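Local coordinates for protein transcriptional regulator (Vibrio vulnificus, PDB 4IVN) that probably represses transcription of the nan operon for sialic acid catabolism by binding DNA, and binds the sugar phosphate N-acetylmannosamine 6-phosphate, at residues K20-V25 with E52-R57; L105-K110 with A225-G230; E128-I133 with G175-A180; S139-Y144 with G242-V247. All coordinates share one frame; numbering follows the deposited sequence.

Contact 1 of 4, residues K20-V25 with E52-R57; sequences KKLRVV and EATVVR
L22, on helix 20-36, packs against T54 on helix 52-61 within the RpiR-type helix-turn-helix domain; as in other helix-turn-helix proteins, 52-61 is probably the recognition helix, following helix 41-48. The two short segments run nearly perpendicular, at 81°, with their axes 9.4 Å apart, so the meeting is a compact crossing centred on one threonine.

Apolar contact does most of the work. T54 keeps OG1 beside its backbone N (chi1 -57°), which puts the methyl CG2 anti to that N and into the neighbouring helix. There L22 CD1 comes to 3.5 Å from T54 CG2, tight for two carbons, and the same CD1 lies 3.4 Å from the carbonyl T54 O. V25 CG2 closes in on T54 CG2 more loosely, at 4.1 Å, and V25 also leans on L58, one turn beyond T54 on helix 52-61.

Polar contact is slight. K21 bends late in its chain and offers NZ to T54 OG1 in a weak hydrogen bond of 3.4 Å, while the main partner of that hydroxyl is S51 OG.

At the exposed margin the R57 chain folds back at chi3 (-4°), laying its guanidinium over L22: CD1 sits over the centre of one face, and L22 CD2 is 4.0 Å from R57 NH1.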
loop_
_atom_site.group_PDB
_atom_site.type_symbol
_atom_site.label_atom_id
_atom_site.label_comp_id
_atom_site.label_asym_id
_atom_site.label_seq_id
_atom_site.Cartn_x
_atom_site.Cartn_y
_atom_site.Cartn_z
ATOM N N LYS A 20 4.713 36.831 27.153
ATOM C CA LYS A 20 3.996 37.247 25.937
ATOM C C LYS A 20 4.236 36.274 24.773
ATOM O O LYS A 20 3.293 35.900 24.067
ATOM C CB LYS A 20 4.337 38.688 25.482
ATOM C CG LYS A 20 3.525 39.089 24.243
ATOM C CD LYS A 20 3.250 40.573 24.085
ATOM C CE LYS A 20 3.931 41.114 22.839
ATOM N NZ LYS A 20 3.492 42.501 22.531
ATOM N N LYS A 21 5.493 35.894 24.558
ATOM C CA LYS A 21 5.817 35.095 23.406
ATOM C C LYS A 21 5.079 33.733 23.523
ATOM O O LYS A 21 4.394 33.276 22.572
ATOM C CB LYS A 21 7.338 34.941 23.275
ATOM C CG LYS A 21 7.829 34.686 21.844
ATOM C CD LYS A 21 9.252 35.230 21.614
ATOM C CE LYS A 21 10.108 34.379 20.651
ATOM N NZ LYS A 21 9.598 33.958 19.301
ATOM N N LEU A 22 5.208 33.098 24.685
ATOM C CA LEU A 22 4.493 31.846 24.990
ATOM C C LEU A 22 2.945 32.011 24.893
ATOM O O LEU A 22 2.260 31.107 24.430
ATOM C CB LEU A 22 4.932 31.268 26.352
ATOM C CG LEU A 22 6.052 30.222 26.535
ATOM C CD1 LEU A 22 6.946 29.965 25.340
ATOM C CD2 LEU A 22 6.930 30.612 27.711
ATOM N N ARG A 23 2.430 33.181 25.291
ATOM C CA ARG A 23 0.976 33.508 25.273
ATOM C C ARG A 23 0.440 33.495 23.867
ATOM O O ARG A 23 -0.704 33.081 23.645
ATOM C CB ARG A 23 0.646 34.895 25.877
ATOM C CG ARG A 23 0.571 34.942 27.400
ATOM C CD ARG A 23 -0.064 36.235 27.944
ATOM N NE ARG A 23 -0.815 35.942 29.173
ATOM C CZ ARG A 23 -2.135 35.715 29.243
ATOM N NH1 ARG A 23 -2.914 35.781 28.163
ATOM N NH2 ARG A 23 -2.688 35.427 30.414
ATOM N N VAL A 24 1.267 33.960 22.924
ATOM C CA VAL A 24 0.863 33.968 21.521
ATOM C C VAL A 24 0.614 32.524 21.096
ATOM O O VAL A 24 -0.384 32.200 20.449
ATOM C CB VAL A 24 1.961 34.610 20.660
ATOM C CG1 VAL A 24 1.772 34.250 19.197
ATOM C CG2 VAL A 24 1.936 36.154 20.853
ATOM N N VAL A 25 1.526 31.640 21.489
ATOM C CA VAL A 25 1.384 30.240 21.078
ATOM C C VAL A 25 0.248 29.599 21.864
ATOM O O VAL A 25 -0.523 28.810 21.293
ATOM C CB VAL A 25 2.679 29.426 21.329
ATOM C CG1 VAL A 25 2.492 27.984 20.854
ATOM C CG2 VAL A 25 3.889 30.047 20.613
ATOM N N GLU A 52 10.656 27.314 16.765
ATOM C CA GLU A 52 10.304 26.026 17.292
ATOM C C GLU A 52 10.738 25.919 18.741
ATOM O O GLU A 52 10.133 25.192 19.517
ATOM C CB GLU A 52 10.954 24.923 16.480
ATOM C CG GLU A 52 10.594 24.983 15.020
ATOM C CD GLU A 52 11.120 23.779 14.244
ATOM O OE1 GLU A 52 11.662 22.834 14.871
ATOM O OE2 GLU A 52 10.957 23.780 13.003
ATOM N N ALA A 53 11.783 26.625 19.109
ATOM C CA ALA A 53 12.190 26.627 20.554
ATOM C C ALA A 53 11.085 27.162 21.501
ATOM O O ALA A 53 10.936 26.722 22.654
ATOM C CB ALA A 53 13.455 27.442 20.755
ATOM N N THR A 54 10.376 28.179 21.019
ATOM C CA THR A 54 9.298 28.800 21.798
ATOM C C THR A 54 8.165 27.764 21.993
ATOM O O THR A 54 7.677 27.562 23.107
ATOM C CB THR A 54 8.764 30.081 21.137
ATOM O OG1 THR A 54 9.823 31.013 20.938
ATOM C CG2 THR A 54 7.700 30.743 22.043
ATOM N N VAL A 55 7.818 27.067 20.911
ATOM C CA VAL A 55 6.729 26.090 20.943
ATOM C C VAL A 55 7.112 24.985 21.923
ATOM O O VAL A 55 6.297 24.593 22.759
ATOM C CB VAL A 55 6.497 25.518 19.514
ATOM C CG1 VAL A 55 5.432 24.434 19.495
ATOM C CG2 VAL A 55 6.112 26.631 18.546
ATOM N N VAL A 56 8.372 24.514 21.822
ATOM C CA VAL A 56 8.864 23.464 22.702
ATOM C C VAL A 56 8.794 23.924 24.162
ATOM O O VAL A 56 8.323 23.171 25.037
ATOM C CB VAL A 56 10.323 23.033 22.361
ATOM C CG1 VAL A 56 10.813 22.048 23.380
ATOM C CG2 VAL A 56 10.443 22.384 20.970
ATOM N N ARG A 57 9.242 25.163 24.428
ATOM C CA ARG A 57 9.231 25.669 25.779
ATOM C C ARG A 57 7.818 25.708 26.326
ATOM O O ARG A 57 7.588 25.298 27.467
ATOM C CB ARG A 57 9.949 27.038 25.901
ATOM C CG ARG A 57 10.400 27.369 27.319
ATOM C CD ARG A 57 11.118 28.723 27.400
ATOM N NE ARG A 57 11.270 29.309 26.065
ATOM C CZ ARG A 57 11.054 30.588 25.757
ATOM N NH1 ARG A 57 10.701 31.455 26.708
ATOM N NH2 ARG A 57 11.201 30.995 24.491
#

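Contact 2 of 4, residues L105-K110 with A225-G230; sequences LQDTAK and AARPEG
T108 and A226 meet at the tightly packed end of this contact. The backbone N of A226 donates to T108 OG1 at 2.9 Å in a nearly straight bond, 169° at the hydrogen, and the hydroxyl donates a hydrogen bond to S104 O one helical turn back. OG1 thus accepts one hydrogen bond and donates another, which satisfies it in its buried setting. With OG1 beside the T108 backbone N (chi1 -63°), the methyl CG2 is left to lie 3.9 Å from A225 CA. A226 CB fills the corner between the two helix residues, 3.7 Å from D107 CB.

All this pins helix 93-111 to the loop that leaves the last strand of the SIS domain, 221-224, and runs on to G230, which lines the pocket of the bound sugar phosphate.

Toward solvent the contact opens out and becomes ionic. R227, bent at chi2 and chi3, turns back to D107 and grips a single oxygen end-on: OD2 lies 3.0 Å from NH1 and 3.2 Å from NH2, close to the guanidinium plane. The carboxylate itself is twisted 52° from that plane, so this is a forked salt bridge onto one atom, not a flat two-oxygen pairing. R227 NH1 is also hydrogen-bonded to S104 OG.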
loop_
_atom_site.group_PDB
_atom_site.type_symbol
_atom_site.label_atom_id
_atom_site.label_comp_id
_atom_site.label_asym_id
_atom_site.label_seq_id
_atom_site.Cartn_x
_atom_site.Cartn_y
_atom_site.Cartn_z
ATOM N N LEU A 105 -7.784 11.065 -3.068
ATOM C CA LEU A 105 -7.150 10.947 -4.383
ATOM C C LEU A 105 -7.391 12.196 -5.161
ATOM O O LEU A 105 -6.487 12.762 -5.744
ATOM C CB LEU A 105 -7.693 9.725 -5.121
ATOM C CG LEU A 105 -7.151 8.384 -4.572
ATOM C CD1 LEU A 105 -8.053 7.272 -5.094
ATOM C CD2 LEU A 105 -5.736 8.187 -5.109
ATOM N N GLN A 106 -8.619 12.674 -5.166
ATOM C CA GLN A 106 -8.892 13.838 -5.993
ATOM C C GLN A 106 -8.198 15.068 -5.421
ATOM O O GLN A 106 -7.580 15.830 -6.167
ATOM C CB GLN A 106 -10.383 14.038 -6.131
ATOM C CG GLN A 106 -11.060 12.849 -6.820
ATOM C CD GLN A 106 -12.571 12.988 -6.833
ATOM O OE1 GLN A 106 -13.207 13.568 -5.913
ATOM N NE2 GLN A 106 -13.155 12.479 -7.884
ATOM N N ASP A 107 -8.266 15.248 -4.111
ATOM C CA ASP A 107 -7.481 16.316 -3.487
ATOM C C ASP A 107 -6.000 16.255 -3.767
ATOM O O ASP A 107 -5.419 17.283 -4.075
ATOM C CB ASP A 107 -7.728 16.371 -1.986
ATOM C CG ASP A 107 -9.133 16.816 -1.665
ATOM O OD1 ASP A 107 -9.818 17.338 -2.571
ATOM O OD2 ASP A 107 -9.547 16.645 -0.517
ATOM N N THR A 108 -5.381 15.071 -3.642
ATOM C CA THR A 108 -3.956 14.896 -3.961
ATOM C C THR A 108 -3.618 15.262 -5.421
ATOM O O THR A 108 -2.656 16.018 -5.691
ATOM C CB THR A 108 -3.481 13.445 -3.618
ATOM O OG1 THR A 108 -3.619 13.235 -2.204
ATOM C CG2 THR A 108 -2.021 13.221 -3.974
ATOM N N ALA A 109 -4.419 14.740 -6.349
ATOM C CA ALA A 109 -4.337 15.147 -7.761
ATOM C C ALA A 109 -4.362 16.642 -7.966
ATOM O O ALA A 109 -3.557 17.102 -8.743
ATOM C CB ALA A 109 -5.386 14.460 -8.671
ATOM N N LYS A 110 -5.233 17.409 -7.300
ATOM C CA LYS A 110 -5.254 18.832 -7.590
ATOM C C LYS A 110 -4.033 19.524 -7.064
ATOM O O LYS A 110 -3.544 20.438 -7.703
ATOM C CB LYS A 110 -6.471 19.565 -7.028
ATOM C CG LYS A 110 -7.823 18.941 -7.273
ATOM C CD LYS A 110 -8.765 19.349 -6.142
ATOM C CE LYS A 110 -10.233 19.316 -6.572
ATOM N NZ LYS A 110 -11.050 20.110 -5.600
ATOM N N ALA A 225 1.079 14.625 -0.398
ATOM C CA ALA A 225 -0.278 14.026 -0.568
ATOM C C ALA A 225 -1.249 14.744 0.391
ATOM O O ALA A 225 -0.799 15.277 1.437
ATOM C CB ALA A 225 -0.151 12.495 -0.176
ATOM N N ALA A 226 -2.561 14.727 0.095
ATOM C CA ALA A 226 -3.570 15.292 0.941
ATOM C C ALA A 226 -3.764 14.505 2.210
ATOM O O ALA A 226 -3.211 13.418 2.389
ATOM C CB ALA A 226 -4.900 15.433 0.180
ATOM N N ARG A 227 -4.512 15.087 3.137
ATOM C CA ARG A 227 -4.806 14.478 4.481
ATOM C C ARG A 227 -3.597 14.264 5.370
ATOM O O ARG A 227 -3.186 13.121 5.547
ATOM C CB ARG A 227 -5.464 13.112 4.371
ATOM C CG ARG A 227 -6.528 13.102 3.317
ATOM C CD ARG A 227 -7.933 13.125 3.929
ATOM N NE ARG A 227 -8.498 14.465 3.765
ATOM C CZ ARG A 227 -8.875 15.037 2.602
ATOM N NH1 ARG A 227 -8.790 14.439 1.427
ATOM N NH2 ARG A 227 -9.360 16.259 2.633
ATOM N N PRO A 228 -3.150 15.342 6.067
ATOM C CA PRO A 228 -2.103 15.256 7.075
ATOM C C PRO A 228 -2.538 14.270 8.138
ATOM O O PRO A 228 -3.706 14.230 8.530
ATOM C CB PRO A 228 -2.142 16.643 7.712
ATOM C CG PRO A 228 -2.723 17.563 6.727
ATOM C CD PRO A 228 -3.601 16.738 5.833
ATOM N N GLU A 229 -1.614 13.491 8.679
ATOM C CA GLU A 229 -2.019 12.578 9.780
ATOM C C GLU A 229 -2.002 13.300 11.110
ATOM O O GLU A 229 -1.253 14.244 11.255
ATOM C CB GLU A 229 -0.995 11.395 9.843
ATOM C CG GLU A 229 -1.203 10.553 8.605
ATOM C CD GLU A 229 -0.526 9.241 8.665
ATOM O OE1 GLU A 229 0.493 9.105 9.389
ATOM O OE2 GLU A 229 -0.961 8.338 7.942
ATOM N N GLY A 230 -2.779 12.844 12.093
ATOM C CA GLY A 230 -2.765 13.413 13.473
ATOM C C GLY A 230 -2.385 12.248 14.385
ATOM O O GLY A 230 -2.236 11.109 13.891
#

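Contact 3 of 4, residues E128-I133 with G175-A180; sequences EFIGCI and GDLWFA
G175 O takes two backbone N-H groups at once, E128 N at 2.7 Å in the carbonyl plane and F129 N at 3.2 Å, tilted out of it. From this fork the two strands zip up in parallel register: L177 N to F129 O, G131 N to L177 O (2.9 Å), F179 N to G131 O (2.8 Å), then I133 N to F179 O. Between these bonds CA-H groups reach the same carbonyls, as with I130 CA and L177 O.

Strands 129-133 and 176-181 are neighbours inside the five-stranded parallel sheet of the SIS domain. On one face of it W178, with CG beside its own backbone N (chi1 -69°), turns its indole over the neighbouring strand 129-133 and lays a ring face on G131, whose CA stands 3.9 Å from the centroid of the six-membered ring in a CH-pi contact. I133 CD1 presses on W178 CE3 at 3.8 Å. The other face carries I130 CG2 at the edge of the F179 ring, 3.6 Å from F179 CD1, and both residues rest on V124 of helix 114-126.

G131 has only its CA against the indole, which lets the W178 ring lie directly on the neighbouring backbone; the S172 OG bond to NE1 helps hold the ring there.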
loop_
_atom_site.group_PDB
_atom_site.type_symbol
_atom_site.label_atom_id
_atom_site.label_comp_id
_atom_site.label_asym_id
_atom_site.label_seq_id
_atom_site.Cartn_x
_atom_site.Cartn_y
_atom_site.Cartn_z
ATOM N N GLU A 128 21.546 5.830 -10.287
ATOM C CA GLU A 128 22.007 4.454 -10.413
ATOM C C GLU A 128 21.490 3.589 -9.242
ATOM O O GLU A 128 21.306 2.355 -9.348
ATOM C CB GLU A 128 23.532 4.451 -10.454
ATOM C CG GLU A 128 24.023 4.869 -11.867
ATOM C CD GLU A 128 25.547 4.938 -11.962
ATOM O OE1 GLU A 128 26.193 5.260 -10.951
ATOM O OE2 GLU A 128 26.119 4.686 -13.049
ATOM N N PHE A 129 21.192 4.236 -8.129
ATOM C CA PHE A 129 20.761 3.426 -6.941
ATOM C C PHE A 129 19.775 4.271 -6.184
ATOM O O PHE A 129 19.977 5.511 -6.050
ATOM C CB PHE A 129 21.959 3.055 -6.030
ATOM C CG PHE A 129 21.530 2.424 -4.677
ATOM C CD1 PHE A 129 21.321 1.069 -4.581
ATOM C CD2 PHE A 129 21.292 3.240 -3.547
ATOM C CE1 PHE A 129 20.963 0.493 -3.331
ATOM C CE2 PHE A 129 20.907 2.673 -2.342
ATOM C CZ PHE A 129 20.756 1.307 -2.244
ATOM N N ILE A 130 18.684 3.640 -5.754
ATOM C CA ILE A 130 17.649 4.388 -5.077
ATOM C C ILE A 130 17.378 3.713 -3.742
ATOM O O ILE A 130 16.970 2.486 -3.671
ATOM C CB ILE A 130 16.346 4.451 -5.937
ATOM C CG1 ILE A 130 16.636 5.198 -7.271
ATOM C CG2 ILE A 130 15.203 5.198 -5.178
ATOM C CD1 ILE A 130 15.473 5.175 -8.253
ATOM N N GLY A 131 17.561 4.490 -2.692
ATOM C CA GLY A 131 17.336 4.002 -1.319
ATOM C C GLY A 131 16.008 4.571 -0.841
ATOM O O GLY A 131 15.734 5.787 -1.025
ATOM N N CYS A 132 15.178 3.763 -0.168
ATOM C CA CYS A 132 13.890 4.307 0.312
ATOM C C CYS A 132 13.763 4.061 1.820
ATOM O O CYS A 132 14.253 3.035 2.277
ATOM C CB CYS A 132 12.709 3.607 -0.361
ATOM S SG CYS A 132 12.807 3.726 -2.170
ATOM N N ILE A 133 13.160 5.003 2.550
ATOM C CA ILE A 133 13.166 4.930 4.017
ATOM C C ILE A 133 11.765 5.256 4.509
ATOM O O ILE A 133 11.188 6.270 4.118
ATOM C CB ILE A 133 14.210 5.896 4.700
ATOM C CG1 ILE A 133 15.627 5.782 4.161
ATOM C CG2 ILE A 133 14.234 5.671 6.207
ATOM C CD1 ILE A 133 16.388 7.064 4.538
ATOM N N GLY A 175 25.474 9.337 -7.861
ATOM C CA GLY A 175 24.686 8.384 -8.596
ATOM C C GLY A 175 23.590 7.784 -7.678
ATOM O O GLY A 175 22.663 7.120 -8.148
ATOM N N ASP A 176 23.703 7.987 -6.363
ATOM C CA ASP A 176 22.581 7.482 -5.463
ATOM C C ASP A 176 21.444 8.540 -5.439
ATOM O O ASP A 176 21.713 9.719 -5.610
ATOM C CB ASP A 176 23.060 7.287 -3.999
ATOM C CG ASP A 176 24.126 6.253 -3.883
ATOM O OD1 ASP A 176 24.205 5.442 -4.845
ATOM O OD2 ASP A 176 24.848 6.189 -2.826
ATOM N N LEU A 177 20.227 8.139 -5.063
ATOM C CA LEU A 177 19.106 9.047 -4.804
ATOM C C LEU A 177 18.303 8.394 -3.637
ATOM O O LEU A 177 18.140 7.161 -3.584
ATOM C CB LEU A 177 18.157 9.042 -6.010
ATOM C CG LEU A 177 16.708 9.630 -5.924
ATOM C CD1 LEU A 177 16.889 11.135 -5.795
ATOM C CD2 LEU A 177 15.899 9.443 -7.206
ATOM N N TRP A 178 17.815 9.210 -2.702
ATOM C CA TRP A 178 17.021 8.692 -1.537
ATOM C C TRP A 178 15.616 9.211 -1.534
ATOM O O TRP A 178 15.402 10.381 -1.804
ATOM C CB TRP A 178 17.630 9.125 -0.237
ATOM C CG TRP A 178 18.920 8.403 -0.092
ATOM C CD1 TRP A 178 20.179 8.746 -0.619
ATOM C CD2 TRP A 178 19.085 7.166 0.556
ATOM N NE1 TRP A 178 21.099 7.779 -0.317
ATOM C CE2 TRP A 178 20.503 6.794 0.398
ATOM C CE3 TRP A 178 18.226 6.342 1.321
ATOM C CZ2 TRP A 178 21.031 5.633 0.977
ATOM C CZ3 TRP A 178 18.760 5.168 1.876
ATOM C CH2 TRP A 178 20.148 4.839 1.727
ATOM N N PHE A 179 14.653 8.347 -1.188
ATOM C CA PHE A 179 13.305 8.792 -0.900
ATOM C C PHE A 179 13.009 8.609 0.602
ATOM O O PHE A 179 13.260 7.535 1.178
ATOM C CB PHE A 179 12.366 7.902 -1.660
ATOM C CG PHE A 179 12.207 8.336 -3.100
ATOM C CD1 PHE A 179 13.072 7.845 -4.055
ATOM C CD2 PHE A 179 11.235 9.252 -3.477
ATOM C CE1 PHE A 179 12.950 8.195 -5.395
ATOM C CE2 PHE A 179 11.132 9.627 -4.820
ATOM C CZ PHE A 179 12.019 9.161 -5.744
ATOM N N ALA A 180 12.528 9.652 1.244
ATOM C CA ALA A 180 12.205 9.616 2.692
ATOM C C ALA A 180 10.697 9.622 2.674
ATOM O O ALA A 180 10.121 10.611 2.250
ATOM C CB ALA A 180 12.779 10.905 3.422
#

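Contact 4 of 4, residues S139-Y144 with G242-V247; sequences SIVGRY and GALLLV
V141 and Y144 both turn their side chains at helix 237-257 through similar first torsions. In V141, CG1 stands trans to the backbone N (chi1 179°), which spreads the two methyls across the neighbouring helix; in Y144, CG takes the same course (chi1 -170°) and brings the CD2 side of the ring against L244 and V247.

The two segments run almost parallel, 14° apart, with axes separated by 9.6 Å. V141 splits its contacts: CG1 touches A243 CB at 3.9 Å and V247 CG2 at 4.0 Å, while CG2 lies 3.9 Å from L244 CD2. That same leucine methyl is the pivot of the interface. It also touches Y144, 3.7 Å from Y144 CB, the two side chains crossing at about a right angle. V247 CG1 then meets Y144 CD2 at 3.7 Å, so Y144 CD2 touches both the leucine and the valine.

Helices 137-151 and 237-257 belong to the layer of helices packed on the SIS-domain sheet, and the first of them begins at the sugar-phosphate pocket with A137 and S138. I140 packs on I140 of the second subunit, and L244 on F237 there.

With no hydrogen bond between the segments, their cohesion is purely apolar; the one polar group of Y144 points past them, its OH bonded to G235 O of the second subunit and to R148, so packing inside one chain and dimer contact share a residue.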
loop_
_atom_site.group_PDB
_atom_site.type_symbol
_atom_site.label_atom_id
_atom_site.label_comp_id
_atom_site.label_asym_id
_atom_site.label_seq_id
_atom_site.Cartn_x
_atom_site.Cartn_y
_atom_site.Cartn_z
ATOM N N SER A 139 6.127 2.373 5.802
ATOM C CA SER A 139 6.770 1.142 5.171
ATOM C C SER A 139 5.981 0.670 3.905
ATOM O O SER A 139 6.575 0.269 2.902
ATOM C CB SER A 139 6.759 -0.038 6.160
ATOM O OG SER A 139 7.263 -1.224 5.571
ATOM N N ILE A 140 4.664 0.707 3.982
ATOM C CA ILE A 140 3.767 0.173 2.882
ATOM C C ILE A 140 3.990 1.009 1.638
ATOM O O ILE A 140 4.119 0.464 0.521
ATOM C CB ILE A 140 2.256 0.247 3.323
ATOM C CG1 ILE A 140 1.897 -0.912 4.290
ATOM C CG2 ILE A 140 1.272 0.213 2.143
ATOM C CD1 ILE A 140 2.720 -1.025 5.560
ATOM N N VAL A 141 4.074 2.333 1.835
ATOM C CA VAL A 141 4.300 3.251 0.698
ATOM C C VAL A 141 5.696 3.120 0.066
ATOM O O VAL A 141 5.777 3.059 -1.188
ATOM C CB VAL A 141 3.981 4.755 1.071
ATOM C CG1 VAL A 141 4.258 5.701 -0.124
ATOM C CG2 VAL A 141 2.525 4.803 1.543
ATOM N N GLY A 142 6.734 3.065 0.920
ATOM C CA GLY A 142 8.113 2.890 0.495
ATOM C C GLY A 142 8.307 1.520 -0.218
ATOM O O GLY A 142 8.958 1.432 -1.238
ATOM N N ARG A 143 7.672 0.451 0.283
ATOM C CA ARG A 143 7.686 -0.833 -0.416
ATOM C C ARG A 143 7.021 -0.737 -1.765
ATOM O O ARG A 143 7.469 -1.372 -2.701
ATOM C CB ARG A 143 6.932 -1.903 0.418
ATOM C CG ARG A 143 7.688 -2.456 1.651
ATOM C CD ARG A 143 9.125 -3.006 1.372
ATOM N NE ARG A 143 9.946 -3.312 2.608
ATOM C CZ ARG A 143 11.150 -3.918 2.650
ATOM N NH1 ARG A 143 11.784 -4.259 1.518
ATOM N NH2 ARG A 143 11.729 -4.204 3.849
ATOM N N TYR A 144 5.912 -0.041 -1.859
ATOM C CA TYR A 144 5.298 0.064 -3.202
ATOM C C TYR A 144 6.218 0.794 -4.165
ATOM O O TYR A 144 6.318 0.440 -5.324
ATOM C CB TYR A 144 3.921 0.747 -3.147
ATOM C CG TYR A 144 3.164 0.653 -4.475
ATOM C CD1 TYR A 144 2.876 -0.633 -5.100
ATOM C CD2 TYR A 144 2.648 1.820 -5.072
ATOM C CE1 TYR A 144 2.147 -0.690 -6.299
ATOM C CE2 TYR A 144 1.919 1.739 -6.246
ATOM C CZ TYR A 144 1.684 0.484 -6.838
ATOM O OH TYR A 144 0.994 0.485 -8.019
ATOM N N GLY A 242 -3.261 8.752 -0.975
ATOM C CA GLY A 242 -2.650 9.800 -1.783
ATOM C C GLY A 242 -1.146 9.673 -1.920
ATOM O O GLY A 242 -0.589 10.078 -2.950
ATOM N N ALA A 243 -0.491 9.144 -0.862
ATOM C CA ALA A 243 1.007 8.873 -0.891
ATOM C C ALA A 243 1.285 7.821 -1.990
ATOM O O ALA A 243 2.186 8.000 -2.848
ATOM C CB ALA A 243 1.532 8.443 0.469
ATOM N N LEU A 244 0.418 6.805 -2.069
ATOM C CA LEU A 244 0.564 5.822 -3.153
ATOM C C LEU A 244 0.300 6.371 -4.544
ATOM O O LEU A 244 1.008 5.984 -5.467
ATOM C CB LEU A 244 -0.327 4.588 -2.887
ATOM C CG LEU A 244 0.012 3.798 -1.646
ATOM C CD1 LEU A 244 -1.227 2.884 -1.256
ATOM C CD2 LEU A 244 1.346 3.000 -1.727
ATOM N N LEU A 245 -0.735 7.219 -4.720
ATOM C CA LEU A 245 -0.938 7.939 -5.973
ATOM C C LEU A 245 0.331 8.735 -6.433
ATOM O O LEU A 245 0.724 8.656 -7.588
ATOM C CB LEU A 245 -2.083 8.910 -5.818
ATOM C CG LEU A 245 -2.354 9.827 -7.023
ATOM C CD1 LEU A 245 -2.835 9.016 -8.205
ATOM C CD2 LEU A 245 -3.395 10.896 -6.678
ATOM N N LEU A 246 0.959 9.471 -5.526
ATOM C CA LEU A 246 2.290 10.087 -5.832
ATOM C C LEU A 246 3.290 9.095 -6.396
ATOM O O LEU A 246 3.993 9.439 -7.379
ATOM C CB LEU A 246 2.973 10.721 -4.593
ATOM C CG LEU A 246 2.234 11.743 -3.732
ATOM C CD1 LEU A 246 3.149 12.143 -2.551
ATOM C CD2 LEU A 246 1.707 12.941 -4.507
ATOM N N VAL A 247 3.415 7.919 -5.760
ATOM C CA VAL A 247 4.301 6.851 -6.291
ATOM C C VAL A 247 3.869 6.462 -7.709
ATOM O O VAL A 247 4.714 6.341 -8.682
ATOM C CB VAL A 247 4.351 5.569 -5.409
ATOM C CG1 VAL A 247 5.081 4.461 -6.126
ATOM C CG2 VAL A 247 5.087 5.786 -4.064
#

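In the fold
Contact 1 comes first along the chain and stands alone in the helix-turn-helix domain, its centre 29 to 37 Å from those of the others. Contacts 2, 3 and 4 gather round the SIS-domain sheet. Contact 3 joins two of its strands and falls, in sequence, between the two halves of contact 2. Contact 4 alternates with both; strand 129-133 leads directly into helix 137-151. Contacts 2 and 4, with centres 13 Å apart, touch where T108 and A225 meet G242 and A243, and both reach the second subunit. Ligand loop, helical layer and dimer contact are therefore physically connected, while the probable DNA-binding part lies apart from them.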